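Local coordinates for paenibacillus xanthan lyase (Paenibacillus, PDB 6F2P), which cleaves the polysaccharide xanthan as a lyase, probably by the beta-elimination chemistry of polysaccharide lyase family 8, at residues A[954-968]-A[1028-1040]. Numbering follows the deposited sequence.
Sequences PNVPISGTYQVYMMW and YVVADAVKLVKVP. With CA (calcium ion), chain G.
Strands 960-967 and 1033-1039 form an antiparallel pair in one sheet of the golvesin-type beta-sandwich that ends the chain, with a calcium site at one end of this pair. Hydrogen bonds join the backbones at Q963-V1037, Y965-K1035 and M967-A1033; Y965 N to K1035 O, for example, spans 2.9 Å. Where the pairing stops, a water bridges M967 O and D1032 N, and D1032 OD1 binds calcium at 2.5 Å.

On the face of Y962, V964 and M966, the ring of Y962 carries K1038. CG of the lysine makes a CH-pi contact over one ring face, 4.3 Å from the centroid and displaced toward the rim, while its CD continues to the hydroxyl, 3.5 Å from Y962 OH. That hydroxyl donates to I958 O at 2.7 Å, in the carbonyl plane on a lone pair, which ties the ring's hydroxyl end to the segment just before its strand. With an alanine here, lacking ring and hydroxyl, the K1038 chain would probably be freer to turn and I958 O left without this partner. Farther along, L1036 CD2 meets P954 CG at 3.8 Å and V956 CG2 at 3.9 Å, crossing both side chains nearly at right angles.

On the other face, V1037 has CG1 anti to the backbone N (chi1 -172°), which sets CG2 anti to the carbonyl carbon and 3.7 Å from Y965 CE1. Y965 OH donates to Q963 OE1 from above the amide plane.

Strand 1003-1010 flanks 960-967, and strand 907-910 pairs with the C-terminal strand. I1018 of strand 1017-1021, from the second sheet, touches V964 and L1036, while D910, N911, Y933 and D936 complete the calcium site.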
ATOM      1  N   PRO A 954      28.568 -43.612   7.674  1.00 54.41           N
ATOM      2  CA  PRO A 954      28.015 -42.582   6.787  1.00 50.22           C
ATOM      3  C   PRO A 954      26.981 -41.712   7.488  1.00 51.37           C
ATOM      4  O   PRO A 954      26.386 -42.132   8.482  1.00 50.72           O
ATOM      5  CB  PRO A 954      27.320 -43.400   5.700  1.00 41.55           C
ATOM      6  CG  PRO A 954      26.897 -44.635   6.405  1.00 51.66           C
ATOM      7  CD  PRO A 954      28.008 -44.943   7.379  1.00 51.41           C
ATOM      8  N   ASN A 955      26.782 -40.505   6.967  1.00 51.40           N
ATOM      9  CA  ASN A 955      25.728 -39.624   7.442  1.00 54.03           C
ATOM     10  C   ASN A 955      24.527 -39.739   6.508  1.00 50.16           C
ATOM     11  O   ASN A 955      24.512 -39.164   5.417  1.00 46.09           O
ATOM     12  CB  ASN A 955      26.224 -38.181   7.498  1.00 57.27           C
ATOM     13  CG  ASN A 955      25.314 -37.282   8.309  1.00 53.22           C
ATOM     14  OD1 ASN A 955      24.152 -37.612   8.562  1.00 56.50           O
ATOM     15  ND2 ASN A 955      25.839 -36.135   8.721  1.00 56.75           N
ATOM     16  N   VAL A 956      23.530 -40.505   6.933  1.00 49.57           N
ATOM     17  CA  VAL A 956      22.373 -40.773   6.092  1.00 48.76           C
ATOM     18  C   VAL A 956      21.440 -39.563   6.109  1.00 44.31           C
ATOM     19  O   VAL A 956      20.951 -39.165   7.167  1.00 45.37           O
ATOM     20  CB  VAL A 956      21.656 -42.082   6.523  1.00 42.64           C
ATOM     21  CG1 VAL A 956      20.428 -42.330   5.683  1.00 41.59           C
ATOM     22  CG2 VAL A 956      22.603 -43.253   6.397  1.00 36.37           C
ATOM     23  N   PRO A 957      21.219 -38.955   4.932  1.00 45.05           N
ATOM     24  CA  PRO A 957      20.424 -37.727   4.809  1.00 43.54           C
ATOM     25  C   PRO A 957      18.958 -37.945   5.168  1.00 45.40           C
ATOM     26  O   PRO A 957      18.387 -37.191   5.961  1.00 47.90           O
ATOM     27  CB  PRO A 957      20.552 -37.379   3.320  1.00 38.19           C
ATOM     28  CG  PRO A 957      21.809 -38.055   2.877  1.00 34.61           C
ATOM     29  CD  PRO A 957      21.833 -39.337   3.649  1.00 38.15           C
ATOM     30  N   ILE A 958      18.364 -38.979   4.582  1.00 41.32           N
ATOM     31  CA  ILE A 958      16.947 -39.275   4.753  1.00 49.22           C
ATOM     32  C   ILE A 958      16.789 -40.732   5.162  1.00 46.32           C
ATOM     33  O   ILE A 958      17.418 -41.611   4.573  1.00 46.62           O
ATOM     34  CB  ILE A 958      16.165 -39.082   3.425  1.00 44.79           C
ATOM     35  CG1 ILE A 958      16.432 -37.705   2.816  1.00 43.36           C
ATOM     36  CG2 ILE A 958      14.672 -39.298   3.637  1.00 44.28           C
ATOM     37  CD1 ILE A 958      15.634 -37.435   1.551  1.00 50.13           C
ATOM     38  N   SER A 959      15.951 -40.993   6.160  1.00 44.78           N
ATOM     39  CA  SER A 959      15.595 -42.369   6.489  1.00 45.37           C
ATOM     40  C   SER A 959      15.033 -43.061   5.251  1.00 45.15           C
ATOM     41  O   SER A 959      14.318 -42.445   4.452  1.00 45.43           O
ATOM     42  CB  SER A 959      14.577 -42.414   7.627  1.00 38.56           C
ATOM     43  OG  SER A 959      15.142 -41.919   8.829  1.00 53.66           O
ATOM     44  N   GLY A 960      15.380 -44.333   5.074  1.00 39.51           N
ATOM     45  CA  GLY A 960      14.898 -45.073   3.925  1.00 39.66           C
ATOM     46  C   GLY A 960      15.724 -46.295   3.595  1.00 37.98           C
ATOM     47  O   GLY A 960      16.522 -46.756   4.412  1.00 39.02           O
ATOM     48  N   THR A 961      15.529 -46.817   2.388  1.00 32.55           N
ATOM     49  CA  THR A 961      16.227 -48.018   1.955  1.00 37.19           C
ATOM     50  C   THR A 961      17.443 -47.661   1.107  1.00 35.81           C
ATOM     51  O   THR A 961      17.343 -46.888   0.151  1.00 35.24           O
ATOM     52  CB  THR A 961      15.293 -48.943   1.166  1.00 35.70           C
ATOM     53  OG1 THR A 961      14.150 -49.252   1.971  1.00 33.67           O
ATOM     54  CG2 THR A 961      16.001 -50.230   0.800  1.00 26.96           C
ATOM     55  N   TYR A 962      18.589 -48.230   1.463  1.00 28.77           N
ATOM     56  CA  TYR A 962      19.841 -47.911   0.789  1.00 32.70           C
ATOM     57  C   TYR A 962      20.637 -49.141   0.377  1.00 36.17           C
ATOM     58  O   TYR A 962      20.930 -50.009   1.206  1.00 36.88           O
ATOM     59  CB  TYR A 962      20.732 -47.081   1.701  1.00 29.28           C
ATOM     60  CG  TYR A 962      20.294 -45.664   1.904  1.00 37.82           C
ATOM     61  CD1 TYR A 962      19.386 -45.337   2.899  1.00 36.08           C
ATOM     62  CD2 TYR A 962      20.807 -44.642   1.117  1.00 39.32           C
ATOM     63  CE1 TYR A 962      18.991 -44.034   3.096  1.00 39.48           C
ATOM     64  CE2 TYR A 962      20.422 -43.336   1.309  1.00 38.34           C
ATOM     65  CZ  TYR A 962      19.514 -43.037   2.300  1.00 40.96           C
ATOM     66  OH  TYR A 962      19.132 -41.734   2.496  1.00 38.91           O
ATOM     67  N   GLN A 963      21.009 -49.188  -0.899  1.00 33.00           N
ATOM     68  CA  GLN A 963      21.971 -50.163  -1.396  1.00 33.48           C
ATOM     69  C   GLN A 963      23.370 -49.854  -0.868  1.00 34.41           C
ATOM     70  O   GLN A 963      23.845 -48.721  -0.958  1.00 32.41           O
ATOM     71  CB  GLN A 963      21.972 -50.175  -2.922  1.00 28.40           C
ATOM     72  CG  GLN A 963      20.672 -50.673  -3.502  1.00 29.77           C
ATOM     73  CD  GLN A 963      20.724 -50.810  -5.003  1.00 37.51           C
ATOM     74  OE1 GLN A 963      21.467 -50.096  -5.679  1.00 37.16           O
ATOM     75  NE2 GLN A 963      19.939 -51.741  -5.539  1.00 37.22           N
ATOM     76  N   VAL A 964      24.024 -50.867  -0.308  1.00 38.70           N
ATOM     77  CA  VAL A 964      25.358 -50.696   0.261  1.00 34.91           C
ATOM     78  C   VAL A 964      26.441 -51.268  -0.664  1.00 36.93           C
ATOM     79  O   VAL A 964      26.517 -52.483  -0.866  1.00 37.65           O
ATOM     80  CB  VAL A 964      25.447 -51.340   1.665  1.00 30.97           C
ATOM     81  CG1 VAL A 964      26.859 -51.271   2.206  1.00 34.79           C
ATOM     82  CG2 VAL A 964      24.471 -50.668   2.621  1.00 27.07           C
ATOM     83  N   TYR A 965      27.263 -50.387  -1.238  1.00 37.75           N
ATOM     84  CA  TYR A 965      28.370 -50.806  -2.103  1.00 36.32           C
ATOM     85  C   TYR A 965      29.719 -50.679  -1.414  1.00 39.38           C
ATOM     86  O   TYR A 965      29.874 -49.914  -0.465  1.00 39.47           O
ATOM     87  CB  TYR A 965      28.409 -49.987  -3.389  1.00 32.58           C
ATOM     88  CG  TYR A 965      27.199 -50.141  -4.270  1.00 39.36           C
ATOM     89  CD1 TYR A 965      26.044 -49.412  -4.026  1.00 34.84           C
ATOM     90  CD2 TYR A 965      27.214 -51.001  -5.359  1.00 36.02           C
ATOM     91  CE1 TYR A 965      24.935 -49.543  -4.828  1.00 34.03           C
ATOM     92  CE2 TYR A 965      26.105 -51.138  -6.172  1.00 40.65           C
ATOM     93  CZ  TYR A 965      24.968 -50.403  -5.900  1.00 37.99           C
ATOM     94  OH  TYR A 965      23.854 -50.519  -6.700  1.00 42.02           O
ATOM     95  N   MET A 966      30.699 -51.433  -1.902  1.00 45.87           N
ATOM     96  CA  MET A 966      32.073 -51.306  -1.424  1.00 42.21           C
ATOM     97  C   MET A 966      33.087 -51.532  -2.549  1.00 46.21           C
ATOM     98  O   MET A 966      32.895 -52.379  -3.428  1.00 39.33           O
ATOM     99  CB  MET A 966      32.342 -52.256  -0.258  1.00 37.73           C
ATOM    100  CG  MET A 966      33.764 -52.170   0.271  1.00 49.45           C
ATOM    101  SD  MET A 966      34.148 -53.336   1.589  1.00 36.55           S
ATOM    102  CE  MET A 966      33.202 -52.661   2.957  1.00 24.39           C
ATOM    103  N   MET A 967      34.157 -50.749  -2.522  1.00 47.98           N
ATOM    104  CA  MET A 967      35.234 -50.888  -3.484  1.00 45.40           C
ATOM    105  C   MET A 967      36.509 -51.218  -2.727  1.00 47.77           C
ATOM    106  O   MET A 967      36.652 -50.846  -1.560  1.00 45.29           O
ATOM    107  CB  MET A 967      35.404 -49.585  -4.257  1.00 53.39           C
ATOM    108  CG  MET A 967      36.472 -49.612  -5.331  1.00 55.37           C
ATOM    109  SD  MET A 967      36.449 -48.079  -6.263  1.00 56.06           S
ATOM    110  CE  MET A 967      34.806 -48.155  -6.974  1.00 54.57           C
ATOM    111  N   TRP A 968      37.426 -51.925  -3.381  1.00 50.18           N
ATOM    112  CA  TRP A 968      38.706 -52.261  -2.771  1.00 49.32           C
ATOM    113  C   TRP A 968      39.781 -52.522  -3.827  1.00 52.28           C
ATOM    114  O   TRP A 968      39.490 -52.589  -5.025  1.00 48.16           O
ATOM    115  CB  TRP A 968      38.559 -53.474  -1.843  1.00 47.18           C
ATOM    116  CG  TRP A 968      37.940 -54.671  -2.511  1.00 49.79           C
ATOM    117  CD1 TRP A 968      38.490 -55.438  -3.499  1.00 48.44           C
ATOM    118  CD2 TRP A 968      36.652 -55.238  -2.235  1.00 50.60           C
ATOM    119  NE1 TRP A 968      37.626 -56.444  -3.858  1.00 46.14           N
ATOM    120  CE2 TRP A 968      36.490 -56.345  -3.097  1.00 50.77           C
ATOM    121  CE3 TRP A 968      35.621 -54.917  -1.345  1.00 45.52           C
ATOM    122  CZ2 TRP A 968      35.339 -57.133  -3.094  1.00 48.04           C
ATOM    123  CZ3 TRP A 968      34.476 -55.700  -1.344  1.00 44.54           C
ATOM    124  CH2 TRP A 968      34.347 -56.796  -2.212  1.00 49.97           C
ATOM    125  N   TYR A1028      45.748 -60.634   2.881  1.00 55.71           N
ATOM    126  CA  TYR A1028      45.723 -59.203   3.170  1.00 58.60           C
ATOM    127  C   TYR A1028      44.299 -58.648   3.189  1.00 55.26           C
ATOM    128  O   TYR A1028      43.487 -58.960   2.316  1.00 51.43           O
ATOM    129  CB  TYR A1028      46.564 -58.434   2.144  1.00 67.01           C
ATOM    130  CG  TYR A1028      48.051 -58.459   2.415  1.00 63.52           C
ATOM    131  CD1 TYR A1028      48.623 -57.587   3.331  1.00 62.55           C
ATOM    132  CD2 TYR A1028      48.887 -59.350   1.751  1.00 67.72           C
ATOM    133  CE1 TYR A1028      49.980 -57.605   3.581  1.00 60.89           C
ATOM    134  CE2 TYR A1028      50.247 -59.375   1.998  1.00 67.18           C
ATOM    135  CZ  TYR A1028      50.786 -58.499   2.917  1.00 62.51           C
ATOM    136  OH  TYR A1028      52.137 -58.509   3.176  1.00 62.53           O
ATOM    137  N   VAL A1029      44.008 -57.814   4.182  1.00 50.86           N
ATOM    138  CA  VAL A1029      42.699 -57.172   4.279  1.00 53.50           C
ATOM    139  C   VAL A1029      42.765 -55.696   3.870  1.00 50.68           C
ATOM    140  O   VAL A1029      43.400 -54.888   4.538  1.00 53.79           O
ATOM    141  CB  VAL A1029      42.118 -57.294   5.707  1.00 47.95           C
ATOM    142  CG1 VAL A1029      40.770 -56.579   5.807  1.00 47.02           C
ATOM    143  CG2 VAL A1029      41.980 -58.752   6.100  1.00 53.29           C
ATOM    144  N   VAL A1030      42.098 -55.349   2.773  1.00 44.95           N
ATOM    145  CA  VAL A1030      42.087 -53.975   2.268  1.00 50.44           C
ATOM    146  C   VAL A1030      40.824 -53.219   2.690  1.00 47.35           C
ATOM    147  O   VAL A1030      39.723 -53.768   2.661  1.00 50.12           O
ATOM    148  CB  VAL A1030      42.223 -53.948   0.715  1.00 49.86           C
ATOM    149  CG1 VAL A1030      41.875 -52.578   0.145  1.00 49.88           C
ATOM    150  CG2 VAL A1030      43.624 -54.372   0.291  1.00 54.09           C
ATOM    151  N   ALA A1031      40.995 -51.963   3.094  1.00 46.82           N
ATOM    152  CA  ALA A1031      39.873 -51.066   3.375  1.00 47.29           C
ATOM    153  C   ALA A1031      39.964 -49.839   2.468  1.00 54.69           C
ATOM    154  O   ALA A1031      40.990 -49.161   2.446  1.00 54.91           O
ATOM    155  CB  ALA A1031      39.875 -50.645   4.846  1.00 37.15           C
ATOM    156  N   ASP A1032      38.895 -49.551   1.726  1.00 51.84           N
ATOM    157  CA  ASP A1032      38.917 -48.465   0.744  1.00 47.79           C
ATOM    158  C   ASP A1032      37.725 -47.507   0.885  1.00 54.49           C
ATOM    159  O   ASP A1032      37.837 -46.459   1.528  1.00 54.90           O
ATOM    160  CB  ASP A1032      38.992 -49.041  -0.677  1.00 45.74           C
ATOM    161  CG  ASP A1032      39.248 -47.981  -1.734  1.00 52.10           C
ATOM    162  OD1 ASP A1032      39.790 -46.906  -1.397  1.00 56.02           O
ATOM    163  OD2 ASP A1032      38.916 -48.236  -2.914  1.00 52.45           O
ATOM    164  N   ALA A1033      36.590 -47.866   0.288  1.00 54.47           N
ATOM    165  CA  ALA A1033      35.412 -47.001   0.318  1.00 53.92           C
ATOM    166  C   ALA A1033      34.061 -47.736   0.254  1.00 54.69           C
ATOM    167  O   ALA A1033      33.939 -48.812  -0.348  1.00 46.64           O
ATOM    168  CB  ALA A1033      35.498 -45.948  -0.789  1.00 47.78           C
ATOM    169  N   VAL A1034      33.055 -47.131   0.888  1.00 45.86           N
ATOM    170  CA  VAL A1034      31.675 -47.598   0.812  1.00 44.08           C
ATOM    171  C   VAL A1034      30.777 -46.520   0.197  1.00 43.57           C
ATOM    172  O   VAL A1034      31.123 -45.336   0.200  1.00 39.78           O
ATOM    173  CB  VAL A1034      31.127 -47.983   2.200  1.00 38.40           C
ATOM    174  CG1 VAL A1034      32.050 -48.984   2.876  1.00 41.96           C
ATOM    175  CG2 VAL A1034      30.962 -46.748   3.067  1.00 35.80           C
ATOM    176  N   LYS A1035      29.631 -46.933  -0.335  1.00 42.64           N
ATOM    177  CA  LYS A1035      28.669 -45.992  -0.909  1.00 41.91           C
ATOM    178  C   LYS A1035      27.233 -46.457  -0.715  1.00 37.21           C
ATOM    179  O   LYS A1035      26.851 -47.539  -1.156  1.00 40.01           O
ATOM    180  CB  LYS A1035      28.935 -45.747  -2.399  1.00 44.03           C
ATOM    181  CG  LYS A1035      27.992 -44.730  -3.020  1.00 44.21           C
ATOM    182  CD  LYS A1035      28.438 -44.279  -4.408  1.00 46.74           C
ATOM    183  CE  LYS A1035      28.279 -45.370  -5.450  1.00 50.57           C
ATOM    184  NZ  LYS A1035      28.434 -44.836  -6.841  1.00 46.44           N
ATOM    185  N   LEU A1036      26.442 -45.633  -0.044  1.00 35.65           N
ATOM    186  CA  LEU A1036      25.027 -45.915   0.120  1.00 36.08           C
ATOM    187  C   LEU A1036      24.255 -45.198  -0.984  1.00 39.07           C
ATOM    188  O   LEU A1036      24.437 -44.000  -1.213  1.00 39.33           O
ATOM    189  CB  LEU A1036      24.534 -45.474   1.504  1.00 32.28           C
ATOM    190  CG  LEU A1036      24.712 -46.443   2.682  1.00 33.54           C
ATOM    191  CD1 LEU A1036      26.154 -46.878   2.838  1.00 30.92           C
ATOM    192  CD2 LEU A1036      24.209 -45.819   3.974  1.00 25.72           C
ATOM    193  N   VAL A1037      23.412 -45.941  -1.687  1.00 32.12           N
ATOM    194  CA  VAL A1037      22.585 -45.349  -2.721  1.00 34.31           C
ATOM    195  C   VAL A1037      21.123 -45.598  -2.402  1.00 37.35           C
ATOM    196  O   VAL A1037      20.701 -46.744  -2.250  1.00 39.80           O
ATOM    197  CB  VAL A1037      22.897 -45.936  -4.094  1.00 34.97           C
ATOM    198  CG1 VAL A1037      22.142 -45.155  -5.167  1.00 32.95           C
ATOM    199  CG2 VAL A1037      24.399 -45.909  -4.350  1.00 31.91           C
ATOM    200  N   LYS A1038      20.351 -44.525  -2.297  1.00 37.58           N
ATOM    201  CA  LYS A1038      18.952 -44.645  -1.914  1.00 37.21           C
ATOM    202  C   LYS A1038      18.106 -45.336  -2.993  1.00 36.14           C
ATOM    203  O   LYS A1038      18.296 -45.118  -4.187  1.00 35.14           O
ATOM    204  CB  LYS A1038      18.370 -43.279  -1.532  1.00 32.05           C
ATOM    205  CG  LYS A1038      17.005 -43.374  -0.870  1.00 38.82           C
ATOM    206  CD  LYS A1038      16.684 -42.178   0.007  1.00 31.92           C
ATOM    207  CE  LYS A1038      15.286 -42.318   0.583  1.00 35.48           C
ATOM    208  NZ  LYS A1038      14.283 -42.449  -0.519  1.00 40.99           N
ATOM    209  N   VAL A1039      17.193 -46.196  -2.552  1.00 43.44           N
ATOM    210  CA  VAL A1039      16.243 -46.854  -3.446  1.00 44.23           C
ATOM    211  C   VAL A1039      14.827 -46.768  -2.872  1.00 43.50           C
ATOM    212  O   VAL A1039      14.621 -46.957  -1.671  1.00 42.31           O
ATOM    213  CB  VAL A1039      16.604 -48.347  -3.716  1.00 39.51           C
ATOM    214  CG1 VAL A1039      17.808 -48.457  -4.627  1.00 34.47           C
ATOM    215  CG2 VAL A1039      16.861 -49.087  -2.423  1.00 35.84           C
ATOM    216  N   PRO A1040      13.844 -46.445  -3.726  1.00 52.94           N
ATOM    217  CA  PRO A1040      14.037 -45.993  -5.111  1.00 56.55           C
ATOM    218  C   PRO A1040      14.500 -44.533  -5.222  1.00 58.24           C
ATOM    219  O   PRO A1040      14.799 -44.061  -6.321  1.00 54.48           O
ATOM    220  CB  PRO A1040      12.642 -46.145  -5.720  1.00 53.56           C
ATOM    221  CG  PRO A1040      11.712 -46.070  -4.563  1.00 51.70           C
ATOM    222  CD  PRO A1040      12.430 -46.748  -3.442  1.00 49.99           C
ATOM    223  OXT PRO A1040      14.592 -43.794  -4.234  1.00 53.22           O
TER
HETATM  224 CA    CA G1106      40.622 -44.656  -0.672  1.00 58.42          CA
HETATM  225  O   HOH W   1      37.029 -51.751   1.038  1.00 43.57           O